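Methanogen homoaconitase large subunit (Methanocaldococcus jannaschii, PDB 4KP2) catalyses, as the large subunit of a heterotetrameric iron-sulfur hydro-lyase, the reversible dehydration of (R)-homocitrate to cis-homoaconitate and the hydration of the latter to homoisocitrate. Local coordinates at residues V37-V47 against G166-K174; A50-A60 against A156-A164. All coordinates share one frame; numbering follows the deposited sequence.

Contact 1. Residues V37-V47 against G166-K174; sequences VCAGDSIEVEV and GETWIKVPK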
loop_
_atom_site.group_PDB
_atom_site.type_symbol
_atom_site.label_atom_id
_atom_site.label_comp_id
_atom_site.label_asym_id
_atom_site.label_seq_id
_atom_site.Cartn_x
_atom_site.Cartn_y
_atom_site.Cartn_z
ATOM N N VAL A 37 -1.867 -9.501 -46.425
ATOM C CA VAL A 37 -2.588 -10.594 -45.784
ATOM C C VAL A 37 -4.030 -10.188 -45.510
ATOM O O VAL A 37 -4.384 -9.015 -45.614
ATOM C CB VAL A 37 -1.931 -11.015 -44.458
ATOM C CG1 VAL A 37 -0.465 -11.347 -44.671
ATOM C CG2 VAL A 37 -2.088 -9.919 -43.416
ATOM N N CYS A 38 -4.858 -11.163 -45.156
ATOM C CA CYS A 38 -6.249 -10.892 -44.821
ATOM C C CYS A 38 -6.716 -11.804 -43.695
ATOM O O CYS A 38 -5.968 -12.666 -43.234
ATOM C CB CYS A 38 -7.147 -11.059 -46.049
ATOM S SG CYS A 38 -7.273 -12.754 -46.663
ATOM N N ALA A 39 -7.956 -11.607 -43.261
ATOM C CA ALA A 39 -8.519 -12.377 -42.157
ATOM C C ALA A 39 -8.595 -13.866 -42.481
ATOM O O ALA A 39 -9.065 -14.255 -43.550
ATOM C CB ALA A 39 -9.892 -11.841 -41.784
ATOM N N GLY A 40 -8.130 -14.691 -41.550
ATOM C CA GLY A 40 -8.141 -16.131 -41.732
ATOM C C GLY A 40 -6.760 -16.688 -42.019
ATOM O O GLY A 40 -6.482 -17.855 -41.749
ATOM N N ASP A 41 -5.892 -15.843 -42.566
ATOM C CA ASP A 41 -4.534 -16.249 -42.912
ATOM C C ASP A 41 -3.663 -16.396 -41.668
ATOM O O ASP A 41 -3.595 -15.489 -40.839
ATOM C CB ASP A 41 -3.903 -15.232 -43.864
ATOM C CG ASP A 41 -4.750 -14.984 -45.096
ATOM O OD1 ASP A 41 -5.970 -15.244 -45.043
ATOM O OD2 ASP A 41 -4.197 -14.524 -46.116
ATOM N N SER A 42 -2.999 -17.539 -41.543
ATOM C CA SER A 42 -2.072 -17.765 -40.439
ATOM C C SER A 42 -0.664 -17.366 -40.863
ATOM O O SER A 42 -0.093 -17.960 -41.776
ATOM C CB SER A 42 -2.096 -19.231 -40.002
ATOM O OG SER A 42 -1.604 -20.073 -41.030
ATOM N N ILE A 43 -0.111 -16.357 -40.200
ATOM C CA ILE A 43 1.195 -15.825 -40.576
ATOM C C ILE A 43 2.195 -15.870 -39.425
ATOM O O ILE A 43 1.817 -16.012 -38.261
ATOM C CB ILE A 43 1.083 -14.374 -41.075
ATOM C CG1 ILE A 43 0.512 -13.476 -39.976
ATOM C CG2 ILE A 43 0.216 -14.303 -42.323
ATOM C CD1 ILE A 43 0.360 -12.029 -40.387
ATOM N N GLU A 44 3.474 -15.750 -39.765
ATOM C CA GLU A 44 4.534 -15.695 -38.769
ATOM C C GLU A 44 4.975 -14.250 -38.585
ATOM O O GLU A 44 5.505 -13.635 -39.509
ATOM C CB GLU A 44 5.721 -16.554 -39.203
ATOM C CG GLU A 44 6.846 -16.623 -38.185
ATOM C CD GLU A 44 8.041 -17.407 -38.687
ATOM O OE1 GLU A 44 8.256 -17.443 -39.918
ATOM O OE2 GLU A 44 8.761 -17.992 -37.851
ATOM N N VAL A 45 4.756 -13.712 -37.391
ATOM C CA VAL A 45 5.046 -12.309 -37.116
ATOM C C VAL A 45 6.230 -12.132 -36.170
ATOM O O VAL A 45 6.277 -12.736 -35.099
ATOM C CB VAL A 45 3.822 -11.598 -36.509
ATOM C CG1 VAL A 45 4.130 -10.130 -36.259
ATOM C CG2 VAL A 45 2.620 -11.746 -37.422
ATOM N N GLU A 46 7.185 -11.300 -36.572
ATOM C CA GLU A 46 8.291 -10.939 -35.697
ATOM C C GLU A 46 7.796 -9.954 -34.647
ATOM O O GLU A 46 7.166 -8.951 -34.974
ATOM C CB GLU A 46 9.443 -10.331 -36.499
ATOM C CG GLU A 46 10.106 -11.302 -37.463
ATOM C CD GLU A 46 11.329 -10.713 -38.136
ATOM O OE1 GLU A 46 11.585 -9.503 -37.951
ATOM O OE2 GLU A 46 12.034 -11.461 -38.845
ATOM N N VAL A 47 8.078 -10.247 -33.383
ATOM C CA VAL A 47 7.563 -9.442 -32.280
ATOM C C VAL A 47 8.421 -8.207 -32.018
ATOM O O VAL A 47 9.643 -8.299 -31.895
ATOM C CB VAL A 47 7.440 -10.278 -30.993
ATOM C CG1 VAL A 47 6.846 -9.447 -29.868
ATOM C CG2 VAL A 47 6.587 -11.509 -31.254
ATOM N N GLY A 166 11.636 -14.597 -30.900
ATOM C CA GLY A 166 11.262 -13.247 -31.275
ATOM C C GLY A 166 10.159 -13.241 -32.313
ATOM O O GLY A 166 9.837 -12.209 -32.900
ATOM N N GLU A 167 9.581 -14.415 -32.538
ATOM C CA GLU A 167 8.517 -14.583 -33.517
ATOM C C GLU A 167 7.390 -15.407 -32.913
ATOM O O GLU A 167 7.599 -16.146 -31.954
ATOM C CB GLU A 167 9.050 -15.281 -34.768
ATOM C CG GLU A 167 10.141 -14.513 -35.498
ATOM C CD GLU A 167 10.863 -15.363 -36.526
ATOM O OE1 GLU A 167 10.781 -16.606 -36.432
ATOM O OE2 GLU A 167 11.511 -14.788 -37.425
ATOM N N THR A 168 6.195 -15.274 -33.476
ATOM C CA THR A 168 5.056 -16.065 -33.034
ATOM C C THR A 168 4.150 -16.394 -34.213
ATOM O O THR A 168 4.293 -15.826 -35.296
ATOM C CB THR A 168 4.241 -15.331 -31.958
ATOM O OG1 THR A 168 3.211 -16.197 -31.465
ATOM C CG2 THR A 168 3.609 -14.078 -32.538
ATOM N N TRP A 169 3.220 -17.317 -33.999
ATOM C CA TRP A 169 2.313 -17.740 -35.057
ATOM C C TRP A 169 0.869 -17.451 -34.677
ATOM O O TRP A 169 0.319 -18.075 -33.769
ATOM C CB TRP A 169 2.490 -19.230 -35.348
ATOM C CG TRP A 169 3.879 -19.589 -35.768
ATOM C CD1 TRP A 169 4.956 -19.775 -34.954
ATOM C CD2 TRP A 169 4.344 -19.808 -37.106
ATOM N NE1 TRP A 169 6.065 -20.094 -35.701
ATOM C CE2 TRP A 169 5.715 -20.122 -37.025
ATOM C CE3 TRP A 169 3.733 -19.770 -38.364
ATOM C CZ2 TRP A 169 6.486 -20.395 -38.153
ATOM C CZ3 TRP A 169 4.501 -20.042 -39.482
ATOM C CH2 TRP A 169 5.863 -20.350 -39.369
ATOM N N ILE A 170 0.261 -16.497 -35.374
ATOM C CA ILE A 170 -1.125 -16.132 -35.114
ATOM C C ILE A 170 -1.949 -16.158 -36.392
ATOM O O ILE A 170 -1.406 -16.160 -37.498
ATOM C CB ILE A 170 -1.235 -14.725 -34.507
ATOM C CG1 ILE A 170 -0.743 -13.681 -35.510
ATOM C CG2 ILE A 170 -0.458 -14.639 -33.201
ATOM C CD1 ILE A 170 -0.967 -12.260 -35.066
ATOM N N LYS A 171 -3.266 -16.179 -36.230
ATOM C CA LYS A 171 -4.176 -16.113 -37.361
ATOM C C LYS A 171 -4.769 -14.713 -37.434
ATOM O O LYS A 171 -5.296 -14.209 -36.442
ATOM C CB LYS A 171 -5.289 -17.147 -37.210
ATOM C CG LYS A 171 -6.247 -17.204 -38.387
ATOM C CD LYS A 171 -7.372 -18.209 -38.164
ATOM C CE LYS A 171 -6.877 -19.653 -38.196
ATOM N NZ LYS A 171 -6.350 -20.134 -36.884
ATOM N N VAL A 172 -4.671 -14.088 -38.605
ATOM C CA VAL A 172 -5.208 -12.745 -38.802
ATOM C C VAL A 172 -6.707 -12.729 -38.529
ATOM O O VAL A 172 -7.481 -13.370 -39.239
ATOM C CB VAL A 172 -4.942 -12.224 -40.223
ATOM C CG1 VAL A 172 -5.497 -10.814 -40.381
ATOM C CG2 VAL A 172 -3.455 -12.252 -40.530
ATOM N N PRO A 173 -7.115 -11.994 -37.485
ATOM C CA PRO A 173 -8.495 -12.007 -36.995
ATOM C C PRO A 173 -9.441 -11.191 -37.863
ATOM O O PRO A 173 -9.005 -10.327 -38.623
ATOM C CB PRO A 173 -8.369 -11.354 -35.620
ATOM C CG PRO A 173 -7.239 -10.396 -35.783
ATOM C CD PRO A 173 -6.264 -11.069 -36.714
ATOM N N LYS A 174 -10.733 -11.482 -37.748
ATOM C CA LYS A 174 -11.757 -10.663 -38.374
ATOM C C LYS A 174 -11.935 -9.409 -37.531
ATOM O O LYS A 174 -11.516 -9.370 -36.373
ATOM C CB LYS A 174 -13.073 -11.435 -38.477
ATOM C CG LYS A 174 -12.981 -12.695 -39.327
ATOM C CD LYS A 174 -14.287 -13.474 -39.312
ATOM C CE LYS A 174 -14.191 -14.738 -40.153
ATOM N NZ LYS A 174 -15.450 -15.532 -40.099
#

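Contact 2. Residues A50-A60 against A156-A164; sequences AMTHDGTTPLA and ATDMAYIYA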
loop_
_atom_site.group_PDB
_atom_site.type_symbol
_atom_site.label_atom_id
_atom_site.label_comp_id
_atom_site.label_asym_id
_atom_site.label_seq_id
_atom_site.Cartn_x
_atom_site.Cartn_y
_atom_site.Cartn_z
ATOM N N ALA A 50 8.015 -7.489 -26.217
ATOM C CA ALA A 50 7.577 -8.598 -25.375
ATOM C C ALA A 50 7.635 -8.219 -23.899
ATOM O O ALA A 50 8.638 -7.685 -23.425
ATOM C CB ALA A 50 8.422 -9.834 -25.645
ATOM N N MET A 51 6.558 -8.497 -23.171
ATOM C CA MET A 51 6.465 -8.092 -21.771
ATOM C C MET A 51 5.777 -9.120 -20.874
ATOM O O MET A 51 4.730 -9.664 -21.221
ATOM C CB MET A 51 5.765 -6.733 -21.656
ATOM C CG MET A 51 5.177 -6.442 -20.284
ATOM S SD MET A 51 3.402 -6.756 -20.215
ATOM C CE MET A 51 3.283 -7.620 -18.652
ATOM N N THR A 52 6.383 -9.377 -19.718
ATOM C CA THR A 52 5.783 -10.221 -18.690
ATOM C C THR A 52 5.925 -9.563 -17.320
ATOM O O THR A 52 6.918 -8.888 -17.047
ATOM C CB THR A 52 6.426 -11.618 -18.649
ATOM O OG1 THR A 52 7.853 -11.490 -18.638
ATOM C CG2 THR A 52 6.005 -12.435 -19.862
ATOM N N HIS A 53 4.928 -9.756 -16.462
ATOM C CA HIS A 53 4.950 -9.161 -15.128
ATOM C C HIS A 53 5.329 -10.180 -14.054
ATOM O O HIS A 53 5.591 -11.344 -14.356
ATOM C CB HIS A 53 3.604 -8.507 -14.802
ATOM C CG HIS A 53 2.430 -9.428 -14.943
ATOM N ND1 HIS A 53 2.096 -10.360 -13.985
ATOM C CD2 HIS A 53 1.511 -9.555 -15.928
ATOM C CE1 HIS A 53 1.023 -11.024 -14.376
ATOM N NE2 HIS A 53 0.647 -10.555 -15.552
ATOM N N ASP A 54 5.346 -9.733 -12.799
ATOM C CA ASP A 54 5.797 -10.559 -11.679
ATOM C C ASP A 54 5.004 -11.852 -11.504
ATOM O O ASP A 54 5.468 -12.791 -10.857
ATOM C CB ASP A 54 5.775 -9.754 -10.376
ATOM C CG ASP A 54 4.408 -9.178 -10.069
ATOM O OD1 ASP A 54 3.696 -8.793 -11.020
ATOM O OD2 ASP A 54 4.044 -9.110 -8.876
ATOM N N GLY A 55 3.808 -11.897 -12.079
ATOM C CA GLY A 55 2.967 -13.075 -11.986
ATOM C C GLY A 55 3.173 -14.041 -13.137
ATOM O O GLY A 55 2.843 -15.223 -13.030
ATOM N N THR A 56 3.726 -13.543 -14.240
ATOM C CA THR A 56 3.901 -14.361 -15.436
ATOM C C THR A 56 5.360 -14.492 -15.879
ATOM O O THR A 56 5.698 -15.396 -16.643
ATOM C CB THR A 56 3.051 -13.836 -16.610
ATOM O OG1 THR A 56 3.328 -12.446 -16.822
ATOM C CG2 THR A 56 1.572 -14.013 -16.309
ATOM N N THR A 57 6.216 -13.593 -15.404
ATOM C CA THR A 57 7.647 -13.676 -15.702
ATOM C C THR A 57 8.303 -14.975 -15.207
ATOM O O THR A 57 9.017 -15.627 -15.970
ATOM C CB THR A 57 8.436 -12.443 -15.186
ATOM O OG1 THR A 57 7.894 -11.247 -15.758
ATOM C CG2 THR A 57 9.909 -12.555 -15.557
ATOM N N PRO A 58 8.070 -15.363 -13.935
ATOM C CA PRO A 58 8.680 -16.624 -13.495
ATOM C C PRO A 58 8.071 -17.825 -14.206
ATOM O O PRO A 58 8.739 -18.842 -14.385
ATOM C CB PRO A 58 8.334 -16.682 -12.004
ATOM C CG PRO A 58 8.000 -15.288 -11.628
ATOM C CD PRO A 58 7.358 -14.698 -12.829
ATOM N N LEU A 59 6.808 -17.702 -14.597
ATOM C CA LEU A 59 6.119 -18.762 -15.319
ATOM C C LEU A 59 6.678 -18.909 -16.730
ATOM O O LEU A 59 6.787 -20.018 -17.253
ATOM C CB LEU A 59 4.615 -18.487 -15.373
ATOM C CG LEU A 59 3.745 -19.033 -14.237
ATOM C CD1 LEU A 59 4.235 -18.565 -12.876
ATOM C CD2 LEU A 59 2.292 -18.632 -14.448
ATOM N N ALA A 60 7.032 -17.782 -17.339
ATOM C CA ALA A 60 7.589 -17.780 -18.687
ATOM C C ALA A 60 9.068 -18.149 -18.671
ATOM O O ALA A 60 9.578 -18.743 -19.620
ATOM C CB ALA A 60 7.389 -16.423 -19.341
ATOM N N ALA A 156 1.977 -18.365 -20.487
ATOM C CA ALA A 156 3.356 -18.585 -20.061
ATOM C C ALA A 156 4.142 -19.376 -21.102
ATOM O O ALA A 156 5.337 -19.149 -21.298
ATOM C CB ALA A 156 3.384 -19.303 -18.720
ATOM N N THR A 157 3.461 -20.303 -21.766
ATOM C CA THR A 157 4.080 -21.125 -22.798
ATOM C C THR A 157 4.469 -20.296 -24.022
ATOM O O THR A 157 5.611 -20.356 -24.482
ATOM C CB THR A 157 3.150 -22.284 -23.219
ATOM O OG1 THR A 157 3.257 -23.353 -22.270
ATOM C CG2 THR A 157 3.518 -22.805 -24.598
ATOM N N ASP A 158 3.521 -19.521 -24.540
ATOM C CA ASP A 158 3.760 -18.722 -25.737
ATOM C C ASP A 158 4.757 -17.595 -25.494
ATOM O O ASP A 158 5.487 -17.199 -26.401
ATOM C CB ASP A 158 2.446 -18.158 -26.282
ATOM C CG ASP A 158 1.629 -19.200 -27.016
ATOM O OD1 ASP A 158 2.229 -20.166 -27.533
ATOM O OD2 ASP A 158 0.391 -19.055 -27.080
ATOM N N MET A 159 4.785 -17.083 -24.268
ATOM C CA MET A 159 5.707 -16.009 -23.917
ATOM C C MET A 159 7.153 -16.493 -23.909
ATOM O O MET A 159 8.071 -15.731 -24.204
ATOM C CB MET A 159 5.339 -15.396 -22.563
ATOM C CG MET A 159 4.162 -14.424 -22.608
ATOM S SD MET A 159 4.590 -12.795 -23.250
ATOM C CE MET A 159 4.250 -12.988 -25.002
ATOM N N ALA A 160 7.346 -17.763 -23.568
ATOM C CA ALA A 160 8.674 -18.365 -23.586
ATOM C C ALA A 160 9.142 -18.564 -25.023
ATOM O O ALA A 160 10.311 -18.345 -25.344
ATOM C CB ALA A 160 8.667 -19.687 -22.841
ATOM N N TYR A 161 8.216 -18.987 -25.877
ATOM C CA TYR A 161 8.491 -19.189 -27.295
ATOM C C TYR A 161 8.919 -17.879 -27.944
ATOM O O TYR A 161 9.895 -17.830 -28.693
ATOM C CB TYR A 161 7.243 -19.737 -27.991
ATOM C CG TYR A 161 7.426 -20.038 -29.462
ATOM C CD1 TYR A 161 7.896 -21.274 -29.884
ATOM C CD2 TYR A 161 7.115 -19.090 -30.429
ATOM C CE1 TYR A 161 8.059 -21.554 -31.227
ATOM C CE2 TYR A 161 7.277 -19.361 -31.774
ATOM C CZ TYR A 161 7.748 -20.594 -32.167
ATOM O OH TYR A 161 7.909 -20.868 -33.505
ATOM N N ILE A 162 8.179 -16.817 -27.644
ATOM C CA ILE A 162 8.470 -15.494 -28.180
ATOM C C ILE A 162 9.784 -14.950 -27.622
ATOM O O ILE A 162 10.565 -14.328 -28.343
ATOM C CB ILE A 162 7.314 -14.515 -27.887
ATOM C CG1 ILE A 162 6.077 -14.913 -28.695
ATOM C CG2 ILE A 162 7.718 -13.085 -28.205
ATOM C CD1 ILE A 162 4.890 -14.008 -28.486
ATOM N N TYR A 163 10.027 -15.203 -26.340
ATOM C CA TYR A 163 11.266 -14.780 -25.695
ATOM C C TYR A 163 12.495 -15.412 -26.342
ATOM O O TYR A 163 13.588 -14.853 -26.289
ATOM C CB TYR A 163 11.244 -15.121 -24.203
ATOM C CG TYR A 163 10.592 -14.071 -23.333
ATOM C CD1 TYR A 163 10.259 -12.824 -23.846
ATOM C CD2 TYR A 163 10.322 -14.323 -21.994
ATOM C CE1 TYR A 163 9.668 -11.860 -23.052
ATOM C CE2 TYR A 163 9.731 -13.365 -21.192
ATOM C CZ TYR A 163 9.406 -12.135 -21.727
ATOM O OH TYR A 163 8.819 -11.175 -20.935
ATOM N N ALA A 164 12.310 -16.576 -26.956
ATOM C CA ALA A 164 13.430 -17.333 -27.502
ATOM C C ALA A 164 13.668 -17.086 -28.989
ATOM O O ALA A 164 14.812 -17.064 -29.444
ATOM C CB ALA A 164 13.233 -18.815 -27.241
#

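Contact 1. Residues V37-V47 against G166-K174
Ser42-Glu46 and Glu167-Lys171 run antiparallel in a mixed sheet whose other strand pairs are parallel, their segment axes 4.7 Å apart at closest, with Ile43-Ile170 and Val45-Thr168 as the hydrogen-bonded pairs. Ile43 N reaches Ile170 O at 3.0 Å, while the return bond from Ile170 N to Ile43 O is weak. Beyond the strand the pairing carries on into the type II turn Cys38-Asp41, where Gly40 N bonds Val172 O and Val172 N bonds Asp41 O. Val172 is tucked into this turn, its CB 3.2 Å from Cys38 O and its CG2 touching Ile43 CD1 at 3.8 Å. On the outer face Glu44 lies across the Trp169 indole. Its CB sits 3.7 Å from the centroid of the six-membered ring, a CH-pi contact over the face, and with CG anti to the backbone N (chi1 -177°) the extended chain carries on over the ring, where the carboxylate stacks near CZ2. There Glu44 OE2 comes within 2.8 Å of Glu167 OE1, two acceptors that would probably repel unless one is protonated. Putting an alanine at Glu44 takes away CG and the carboxylate, and would probably leave the CZ2 side of the indole without its cover and freer to shift. The indole NE1 is bonded to Tyr161 OH of helix 156-165. The opposite face, with Ile43, Val45, Thr168 and Ile170, turns inward: Phe133 of strand 133-136 touches the last three, Tyr35 meets Ile43, and helix 24-33 packs on Val45 and Val172.

Contact 2. Residues A50-A60 against A156-A164
Thr52 OG1 and Tyr163 OH lie 2.5 Å apart, a short hydrogen bond between strand 49-53 and helix 156-165 in which either hydroxyl could be the donor. Thr52 OG1 sits in the plane of the phenol ring, at its edge, placed there by a chi1 of 48° that sets the hydroxyl between the backbone N and the carbonyl carbon. The other branch, CG2, turns to Met159 and meets its SD at 3.7 Å; the two side chains run alongside each other, pointing opposite ways, and the bent methionine chain also brings SD close to Met51 O. Further along the phenol edge, Ala50 CB packs 3.5 Å from Tyr163 CE1, while Phe102 of helix 90-106 brings its own ring against the tyrosine. Where helix 57-67 meets helix 156-165, alanines make much of the contact: Ala60 CB touches Met159 CB at 4.0 Å, Leu59 CB meets Ala156 CB at 3.7 Å, and the methyl of Ala160 rests on Ala60 O. Between strand and helix 57-67, His53 O is gripped by three donors, Thr56 N, Thr57 N and Thr57 OG1, the hydroxyl coming from above the carbonyl plane at 2.7 Å. The three bonds probably hold this turn. Strand 49-53 is the middle strand of a parallel sheet, and Met51, pointing away from helix 156-165, lies about 9 Å, side chain to side chain, from Cys383, a predicted [4Fe-4S] ligand. The chemistry is thus a buried hydroxyl pair among mostly apolar side chains, a polar link that probably helps set how helix 156-165 turns on strand 49-53.

Contact 1 is a partly buried strand pair at the periphery, held by a backbone ladder with charged side chains on its outer face; contact 2 is a buried strand-and-helix junction, held by alanine, methionine and tyrosine packing and one hydroxyl pair. Both use consecutive elements: strand 42-46 leads into strand 49-53, and helix 156-165 into strand 167-180, so contact 2 is nested within the loop that contact 1 closes. They also touch directly. Besides the Tyr161-Trp169 bond, Ile162 packs its CG2 on Val47 CG2 at 3.6 Å, tying the mixed sheet to the parallel-sheet layer.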